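Long-range contact in microtubule-associated protein 1A/1B, light chain 3, putative (Trypanosoma brucei, PDB 3H9D), which probably acts in autophagy as a ubiquitin-like ATG8 protein that, as in its relatives, becomes joined to a membrane phospholipid: residues R17-A21 with D103-Y109. Numbering follows the deposited sequence.
Sequences RQSDA and DEDGFLY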
loop_
_atom_site.group_PDB
_atom_site.type_symbol
_atom_site.label_atom_id
_atom_site.label_comp_id
_atom_site.label_asym_id
_atom_site.label_seq_id
_atom_site.Cartn_x
_atom_site.Cartn_y
_atom_site.Cartn_z
ATOM N N ARG A 17 5.672 10.085 3.183
ATOM C CA ARG A 17 4.822 9.839 4.363
ATOM C C ARG A 17 5.631 9.966 5.659
ATOM O O ARG A 17 5.189 10.593 6.616
ATOM C CB ARG A 17 4.144 8.458 4.289
ATOM C CG ARG A 17 2.877 8.374 3.401
ATOM C CD ARG A 17 2.680 6.981 2.781
ATOM N NE ARG A 17 3.031 5.965 3.757
ATOM C CZ ARG A 17 3.565 4.769 3.523
ATOM N NH1 ARG A 17 3.817 4.308 2.292
ATOM N NH2 ARG A 17 3.828 4.018 4.572
ATOM N N GLN A 18 6.813 9.359 5.665
ATOM C CA GLN A 18 7.748 9.410 6.783
ATOM C C GLN A 18 8.186 10.845 7.097
ATOM O O GLN A 18 8.238 11.247 8.273
ATOM C CB GLN A 18 8.961 8.520 6.492
ATOM C CG GLN A 18 9.983 8.418 7.626
ATOM C CD GLN A 18 11.252 7.680 7.208
ATOM O OE1 GLN A 18 11.823 7.948 6.146
ATOM N NE2 GLN A 18 11.696 6.746 8.044
ATOM N N SER A 19 8.485 11.611 6.048
ATOM C CA SER A 19 8.887 13.010 6.196
ATOM C C SER A 19 7.738 13.899 6.662
ATOM O O SER A 19 7.958 14.894 7.356
ATOM C CB SER A 19 9.469 13.544 4.885
ATOM O OG SER A 19 10.665 12.856 4.569
ATOM N N ASP A 20 6.523 13.551 6.251
ATOM C CA ASP A 20 5.331 14.288 6.643
ATOM C C ASP A 20 5.091 14.106 8.145
ATOM O O ASP A 20 4.943 15.081 8.867
ATOM C CB ASP A 20 4.119 13.828 5.825
ATOM C CG ASP A 20 2.901 14.712 6.020
ATOM O OD1 ASP A 20 3.001 15.753 6.707
ATOM O OD2 ASP A 20 1.825 14.371 5.480
ATOM N N ALA A 21 5.078 12.854 8.603
ATOM C CA ALA A 21 4.807 12.535 10.003
ATOM C C ALA A 21 5.852 13.138 10.944
ATOM O O ALA A 21 5.539 13.474 12.089
ATOM C CB ALA A 21 4.742 11.035 10.192
ATOM N N ASP A 103 2.478 3.102 12.602
ATOM C CA ASP A 103 3.105 2.558 11.403
ATOM C C ASP A 103 4.571 2.999 11.360
ATOM O O ASP A 103 4.950 3.974 11.997
ATOM C CB ASP A 103 2.350 3.064 10.156
ATOM C CG ASP A 103 2.681 2.280 8.897
ATOM O OD1 ASP A 103 3.541 2.734 8.115
ATOM O OD2 ASP A 103 2.077 1.209 8.688
ATOM N N GLU A 104 5.383 2.266 10.609
ATOM C CA GLU A 104 6.776 2.618 10.339
ATOM C C GLU A 104 6.970 4.056 9.830
ATOM O O GLU A 104 7.973 4.702 10.148
ATOM C CB GLU A 104 7.364 1.628 9.330
ATOM O OE1 GLU A 104 10.316 1.669 7.785
ATOM O OE2 GLU A 104 9.995 0.683 10.574
ATOM N N ASP A 105 6.009 4.556 9.052
ATOM C CA ASP A 105 6.090 5.924 8.539
ATOM C C ASP A 105 5.845 7.008 9.602
ATOM O O ASP A 105 6.066 8.194 9.341
ATOM C CB ASP A 105 5.204 6.124 7.293
ATOM C CG ASP A 105 3.715 5.977 7.577
ATOM O OD1 ASP A 105 3.300 5.938 8.758
ATOM O OD2 ASP A 105 2.949 5.901 6.592
ATOM N N GLY A 106 5.411 6.590 10.796
ATOM C CA GLY A 106 5.196 7.509 11.923
ATOM C C GLY A 106 3.742 7.896 12.136
ATOM O O GLY A 106 3.411 8.573 13.118
ATOM N N PHE A 107 2.880 7.474 11.207
ATOM C CA PHE A 107 1.442 7.722 11.283
ATOM C C PHE A 107 0.761 6.600 12.048
ATOM O O PHE A 107 1.212 5.458 12.006
ATOM C CB PHE A 107 0.822 7.821 9.880
ATOM C CG PHE A 107 0.979 9.170 9.230
ATOM C CD1 PHE A 107 1.798 9.329 8.110
ATOM C CD2 PHE A 107 0.295 10.285 9.726
ATOM C CE1 PHE A 107 1.951 10.587 7.499
ATOM C CE2 PHE A 107 0.435 11.542 9.125
ATOM C CZ PHE A 107 1.271 11.694 8.005
ATOM N N LEU A 108 -0.310 6.938 12.759
ATOM C CA LEU A 108 -1.212 5.937 13.310
ATOM C C LEU A 108 -2.386 5.785 12.359
ATOM O O LEU A 108 -3.131 6.736 12.135
ATOM C CB LEU A 108 -1.711 6.342 14.707
ATOM C CG LEU A 108 -2.790 5.466 15.368
ATOM C CD1 LEU A 108 -2.204 4.132 15.811
ATOM C CD2 LEU A 108 -3.444 6.176 16.546
ATOM N N TYR A 109 -2.549 4.589 11.797
ATOM C CA TYR A 109 -3.647 4.332 10.860
ATOM C C TYR A 109 -4.885 3.825 11.580
ATOM O O TYR A 109 -4.871 2.763 12.198
ATOM C CB TYR A 109 -3.219 3.354 9.754
ATOM C CG TYR A 109 -2.267 3.967 8.765
ATOM C CD1 TYR A 109 -0.916 4.152 9.080
ATOM C CD2 TYR A 109 -2.713 4.379 7.521
ATOM C CE1 TYR A 109 -0.039 4.740 8.167
ATOM C CE2 TYR A 109 -1.842 4.951 6.599
ATOM C CZ TYR A 109 -0.511 5.131 6.925
ATOM O OH TYR A 109 0.335 5.709 6.000
#
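Q18 and A21, on one turn of helix 14-27, lie against D105 and G106 of the type I beta turn D103-G106, the CA atoms of Q18 and D105 being 4.2 Å apart. Here the Q18 CA hydrogen points almost straight at the D105 carbonyl oxygen (angle at H 176°), and A21 CB rests against that same oxygen, 3.2 Å away. The polar centre of the contact is the salt bridge between R17 and D105. Bent at its third torsion (chi3 39°), the arginine brings NE and NH2 side-on to a single oxygen, D105 OD2, with NE 2.8 Å and NH2 2.9 Å from it. OD2 lies in the guanidinium plane; it receives NE on its anti lone pair but NH2 from above the carboxylate. The Y109 hydroxyl, 2.7 Å from D105 OD2, donates to the syn lone pair of that oxygen. D105 OD1 accepts from the backbone N of F107, two residues further on, in an Asx turn, and in a second Asx turn D103 OD1 accepts from the D105 backbone N. D103 OD1 also makes a long salt bridge to R17 NH2, while its OD2 pairs with K9 of helix 7-11. Beside this network A21 CB sits over one face of the F107 ring, 4.0 Å from its centroid, in a CH-pi contact. D20 OD2 approaches the edge of that ring at CZ but has its salt bridge with K51. Three donors on D105 OD2 and one on OD1 fix the carboxylate's rotation and probably favour its charged form, so one aspartate both shapes the turn leading into strand 108-113 and ties it to a helix N-terminal to the ubiquitin-like sheet, an addition characteristic of the ATG8 family.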